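Local coordinates for protein intracellular serine protease (Bacillus licheniformis, PDB 4ZOQ) that probably is a subtilisin-like serine endopeptidase that processes a lanthipeptide precursor, and of which this chain is the N-terminal prodomain, at residues Q31-E36 against V84-E90; F51-A55 against V66-K70. One frame throughout, in Å; residues are numbered along the deposited sequence.

Contact 1 of 2, residues Q31-E36 against V84-E90; sequences QYLLLE and VGADVIE
Leu-33 lies beside Val-88 with both side chains pointing the same way, its CD2 3.4 Å from Val-88 CG2 and 3.6 Å from Ala-86 CB, so one methyl spans two residues of strand 86-89. CG stands anti to the carbonyl carbon (chi1 -84°), and from there CD2 points at strand 86-89. Gln-31 reaches out extended: its NE2 stands 3.7 Å from Val-88 CG1, and its OE1 lies against Glu-90 CG at 3.3 Å, the amide turned 76° from the carboxylate plane. With an alanine in place of Gln-31, Val-88 CG1 and Glu-90 CG would probably lose this cover. On the other face Tyr-32 CB meets Ile-89 CB at 4.1 Å. The backbones pair antiparallel: Tyr-32 and Ile-89 exchange two hydrogen bonds, Ile-89 N to Tyr-32 O being 2.7 Å, Leu-34 and Asp-87 exchange two more, and Glu-36 N donates to Gly-85 O at 2.9 Å. Strand 86-89 is outermost in the sheet within this chain. Leu-33 faces helices 41-49 and 70-80 through Leu-44, Phe-76 and Leu-80, whereas the face of Tyr-32, Asp-87 and Ile-89 meets the protease chain; strand 63-67 flanks 31-35 across from 86-89.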
# COMPACT_ATOMS: atom_id res chain seq x y z
N GLN A 31 -24.07 -9.39 -4.81
CA GLN A 31 -23.12 -10.10 -5.67
C GLN A 31 -22.25 -9.14 -6.51
O GLN A 31 -22.36 -7.93 -6.39
CB GLN A 31 -23.83 -11.08 -6.59
CG GLN A 31 -24.84 -11.92 -5.88
CD GLN A 31 -25.48 -12.92 -6.79
OE1 GLN A 31 -25.74 -14.05 -6.39
NE2 GLN A 31 -25.70 -12.53 -8.02
N TYR A 32 -21.36 -9.71 -7.32
CA TYR A 32 -20.41 -8.92 -8.10
C TYR A 32 -20.35 -9.39 -9.56
O TYR A 32 -20.47 -10.58 -9.86
CB TYR A 32 -19.00 -8.97 -7.49
CG TYR A 32 -18.89 -8.29 -6.14
CD1 TYR A 32 -19.11 -8.99 -4.96
CD2 TYR A 32 -18.56 -6.94 -6.06
CE1 TYR A 32 -19.01 -8.35 -3.72
CE2 TYR A 32 -18.46 -6.30 -4.82
CZ TYR A 32 -18.69 -7.01 -3.67
OH TYR A 32 -18.58 -6.37 -2.46
N LEU A 33 -20.14 -8.43 -10.45
CA LEU A 33 -20.13 -8.70 -11.88
C LEU A 33 -18.93 -8.11 -12.60
O LEU A 33 -18.54 -6.97 -12.35
CB LEU A 33 -21.40 -8.14 -12.54
CG LEU A 33 -22.73 -8.88 -12.58
CD1 LEU A 33 -23.84 -7.90 -12.83
CD2 LEU A 33 -22.70 -9.89 -13.70
N LEU A 34 -18.38 -8.87 -13.53
CA LEU A 34 -17.33 -8.36 -14.37
C LEU A 34 -17.79 -8.45 -15.83
O LEU A 34 -18.01 -9.53 -16.35
CB LEU A 34 -16.02 -9.13 -14.15
CG LEU A 34 -14.90 -8.52 -14.98
CD1 LEU A 34 -14.67 -7.07 -14.55
CD2 LEU A 34 -13.61 -9.33 -14.85
N LEU A 35 -18.02 -7.30 -16.47
CA LEU A 35 -18.39 -7.28 -17.89
C LEU A 35 -17.22 -7.72 -18.76
O LEU A 35 -16.06 -7.44 -18.46
CB LEU A 35 -18.85 -5.88 -18.32
CG LEU A 35 -19.97 -5.16 -17.55
CD1 LEU A 35 -19.95 -3.68 -17.86
CD2 LEU A 35 -21.32 -5.73 -17.93
N GLU A 36 -17.51 -8.39 -19.86
CA GLU A 36 -16.48 -8.69 -20.82
C GLU A 36 -16.03 -7.41 -21.51
O GLU A 36 -14.88 -7.27 -21.92
CB GLU A 36 -16.98 -9.62 -21.91
CG GLU A 36 -17.02 -11.13 -21.68
CD GLU A 36 -17.46 -11.81 -22.99
OE1 GLU A 36 -17.16 -11.24 -24.07
OE2 GLU A 36 -18.10 -12.89 -22.93
N VAL A 84 -25.69 -9.05 -22.69
CA VAL A 84 -24.28 -8.76 -22.54
C VAL A 84 -23.54 -9.88 -21.81
O VAL A 84 -24.12 -10.62 -20.99
CB VAL A 84 -24.06 -7.43 -21.81
CG1 VAL A 84 -24.81 -6.32 -22.54
CG2 VAL A 84 -24.53 -7.54 -20.38
N GLY A 85 -22.25 -10.01 -22.11
CA GLY A 85 -21.44 -11.04 -21.47
C GLY A 85 -20.82 -10.54 -20.18
O GLY A 85 -20.10 -9.54 -20.17
N ALA A 86 -21.14 -11.22 -19.08
CA ALA A 86 -20.56 -10.91 -17.78
C ALA A 86 -20.38 -12.18 -16.94
O ALA A 86 -21.17 -13.11 -17.05
CB ALA A 86 -21.42 -9.90 -17.05
N ASP A 87 -19.37 -12.20 -16.07
CA ASP A 87 -19.21 -13.32 -15.13
C ASP A 87 -19.65 -12.81 -13.77
O ASP A 87 -19.46 -11.63 -13.46
CB ASP A 87 -17.75 -13.84 -15.10
CG ASP A 87 -17.21 -14.19 -16.48
OD1 ASP A 87 -18.01 -14.50 -17.39
OD2 ASP A 87 -15.98 -14.14 -16.68
N VAL A 88 -20.24 -13.68 -12.95
CA VAL A 88 -20.86 -13.27 -11.69
C VAL A 88 -20.20 -13.90 -10.47
O VAL A 88 -19.86 -15.08 -10.50
CB VAL A 88 -22.36 -13.64 -11.70
CG1 VAL A 88 -23.10 -13.01 -10.54
CG2 VAL A 88 -22.99 -13.24 -13.02
N ILE A 89 -20.07 -13.16 -9.38
CA ILE A 89 -19.49 -13.74 -8.18
C ILE A 89 -20.46 -13.67 -7.02
O ILE A 89 -21.11 -12.66 -6.79
CB ILE A 89 -18.17 -12.99 -7.77
CG1 ILE A 89 -17.06 -13.22 -8.78
CG2 ILE A 89 -17.67 -13.44 -6.39
CD1 ILE A 89 -15.88 -12.27 -8.58
N GLU A 90 -20.51 -14.77 -6.27
CA GLU A 90 -21.40 -14.92 -5.12
C GLU A 90 -20.63 -14.79 -3.80
O GLU A 90 -19.84 -13.85 -3.61
CB GLU A 90 -22.14 -16.26 -5.20
CG GLU A 90 -23.31 -16.24 -6.22
CD GLU A 90 -22.90 -16.53 -7.67
OE1 GLU A 90 -21.68 -16.60 -7.96
OE2 GLU A 90 -23.80 -16.65 -8.53

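Contact 2 of 2, residues F51-A55 against V66-K70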
# COMPACT_ATOMS: atom_id res chain seq x y z
N PHE A 51 -35.07 -4.16 -12.66
CA PHE A 51 -35.25 -5.17 -11.64
C PHE A 51 -35.00 -4.59 -10.27
O PHE A 51 -34.60 -5.30 -9.41
CB PHE A 51 -34.31 -6.37 -11.84
CG PHE A 51 -34.63 -7.23 -13.03
CD1 PHE A 51 -34.18 -6.90 -14.31
CD2 PHE A 51 -35.35 -8.41 -12.86
CE1 PHE A 51 -34.49 -7.73 -15.41
CE2 PHE A 51 -35.65 -9.22 -13.95
CZ PHE A 51 -35.22 -8.89 -15.21
N HIS A 52 -35.12 -3.28 -10.13
CA HIS A 52 -34.95 -2.59 -8.85
C HIS A 52 -33.78 -3.10 -7.99
O HIS A 52 -33.92 -3.34 -6.78
CB HIS A 52 -36.27 -2.64 -8.06
CG HIS A 52 -36.34 -1.69 -6.89
ND1 HIS A 52 -36.12 -0.33 -7.00
CD2 HIS A 52 -36.57 -1.93 -5.58
CE1 HIS A 52 -36.23 0.23 -5.80
NE2 HIS A 52 -36.50 -0.72 -4.92
N ILE A 53 -32.64 -3.29 -8.64
CA ILE A 53 -31.47 -3.70 -7.91
C ILE A 53 -30.43 -2.63 -8.13
O ILE A 53 -30.33 -2.04 -9.22
CB ILE A 53 -30.92 -5.12 -8.33
CG1 ILE A 53 -30.49 -5.16 -9.79
CG2 ILE A 53 -31.89 -6.26 -8.03
CD1 ILE A 53 -28.99 -5.05 -9.95
N HIS A 54 -29.67 -2.30 -7.09
CA HIS A 54 -28.64 -1.32 -7.32
C HIS A 54 -27.27 -1.90 -7.62
O HIS A 54 -26.67 -2.66 -6.86
CB HIS A 54 -28.63 -0.25 -6.24
CG HIS A 54 -27.32 0.43 -6.09
ND1 HIS A 54 -27.16 1.76 -6.42
CD2 HIS A 54 -26.25 0.12 -5.32
CE1 HIS A 54 -25.94 2.15 -6.09
NE2 HIS A 54 -25.38 1.18 -5.39
N ALA A 55 -26.82 -1.49 -8.81
CA ALA A 55 -25.56 -1.86 -9.41
C ALA A 55 -24.59 -0.69 -9.39
O ALA A 55 -24.81 0.36 -10.01
CB ALA A 55 -25.78 -2.33 -10.83
N VAL A 66 -23.60 -5.55 -7.19
CA VAL A 66 -25.04 -5.48 -7.35
C VAL A 66 -25.68 -5.89 -6.04
O VAL A 66 -25.36 -6.92 -5.45
CB VAL A 66 -25.55 -6.36 -8.52
CG1 VAL A 66 -25.02 -5.84 -9.85
CG2 VAL A 66 -25.14 -7.80 -8.34
N THR A 67 -26.57 -5.04 -5.55
CA THR A 67 -27.26 -5.27 -4.30
C THR A 67 -28.73 -5.02 -4.55
O THR A 67 -29.10 -4.21 -5.40
CB THR A 67 -26.77 -4.35 -3.16
OG1 THR A 67 -27.04 -2.98 -3.48
CG2 THR A 67 -25.26 -4.52 -2.95
N GLY A 68 -29.58 -5.76 -3.85
CA GLY A 68 -31.01 -5.62 -4.01
C GLY A 68 -31.70 -6.73 -3.26
O GLY A 68 -31.19 -7.20 -2.24
N GLU A 69 -32.83 -7.22 -3.78
CA GLU A 69 -33.42 -8.37 -3.13
C GLU A 69 -33.08 -9.65 -3.88
O GLU A 69 -33.17 -9.75 -5.10
CB GLU A 69 -34.93 -8.19 -3.01
CG GLU A 69 -35.35 -7.35 -1.79
CD GLU A 69 -35.15 -8.03 -0.43
OE1 GLU A 69 -34.14 -8.74 -0.23
OE2 GLU A 69 -36.01 -7.81 0.46
N LYS A 70 -32.76 -10.65 -3.07
CA LYS A 70 -32.10 -11.87 -3.49
C LYS A 70 -32.89 -12.82 -4.38
O LYS A 70 -32.30 -13.69 -5.02
CB LYS A 70 -31.68 -12.61 -2.21
CG LYS A 70 -31.22 -11.63 -1.13
CD LYS A 70 -30.77 -12.36 0.12
CE LYS A 70 -29.91 -11.44 0.98
NZ LYS A 70 -29.36 -12.20 2.12
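Ile-53 lies alongside Val-66, both side chains pointing the same way. Its CB stands 3.6 Å from Thr-67 O; from there CG2 reaches toward Gly-68 CA at 4.2 Å, while the other branch runs through CG1 to CD1, which ends 3.9 Å from Val-66 CB. CG1 sits between the backbone N and the carbonyl carbon (chi1 61°), which leaves CG2 on the side of Gly-68. Two residues further, Ala-55 CB touches Val-66 CG1 at 3.7 Å. With side chains on the opposite face, His-54 and Thr-67 form an antiparallel hydrogen-bonded pair: His-54 N to Thr-67 O is 2.6 Å with a bent N-H...O angle of 132°, and Thr-67 N returns to His-54 O at 2.7 Å. Thr-67 OG1 adds a weak bond to the same His-54 O and lies near the plane of the imidazole, at its edge by CD2. This is the end of the hairpin 54-58/63-67 away from its turn, just after a Schellman motif closes helix 41-49 at His-52. The chemistry is two-sided: Ile-53, Ala-55 and Val-66 give an apolar face against Ala-48 and Phe-76 of the two helices, while His-54 and Thr-67 make the polar one.

From the N terminus, strand 31-35 comes first and is paired with 86-89 only at the end of the modelled chain, so contact 1 closes a loop of 47 residues. Within that loop the chain makes helix 41-49, the hairpin 54-58/63-67 and helix 70-80; contact 2, with ten residues between its segments, is nested there. The two meet where strands 31-35 and 63-67 are neighbours: Gln-31 O is 2.8 Å from Val-66 N, a probable hydrogen bond. Each ties one outermost strand to an inner one of the antiparallel sheet, in the order 54-58, 63-67, 31-35, 86-89, a ferredoxin-like βαββαβ topology as in subtilisin propeptides, with both helices packed against it.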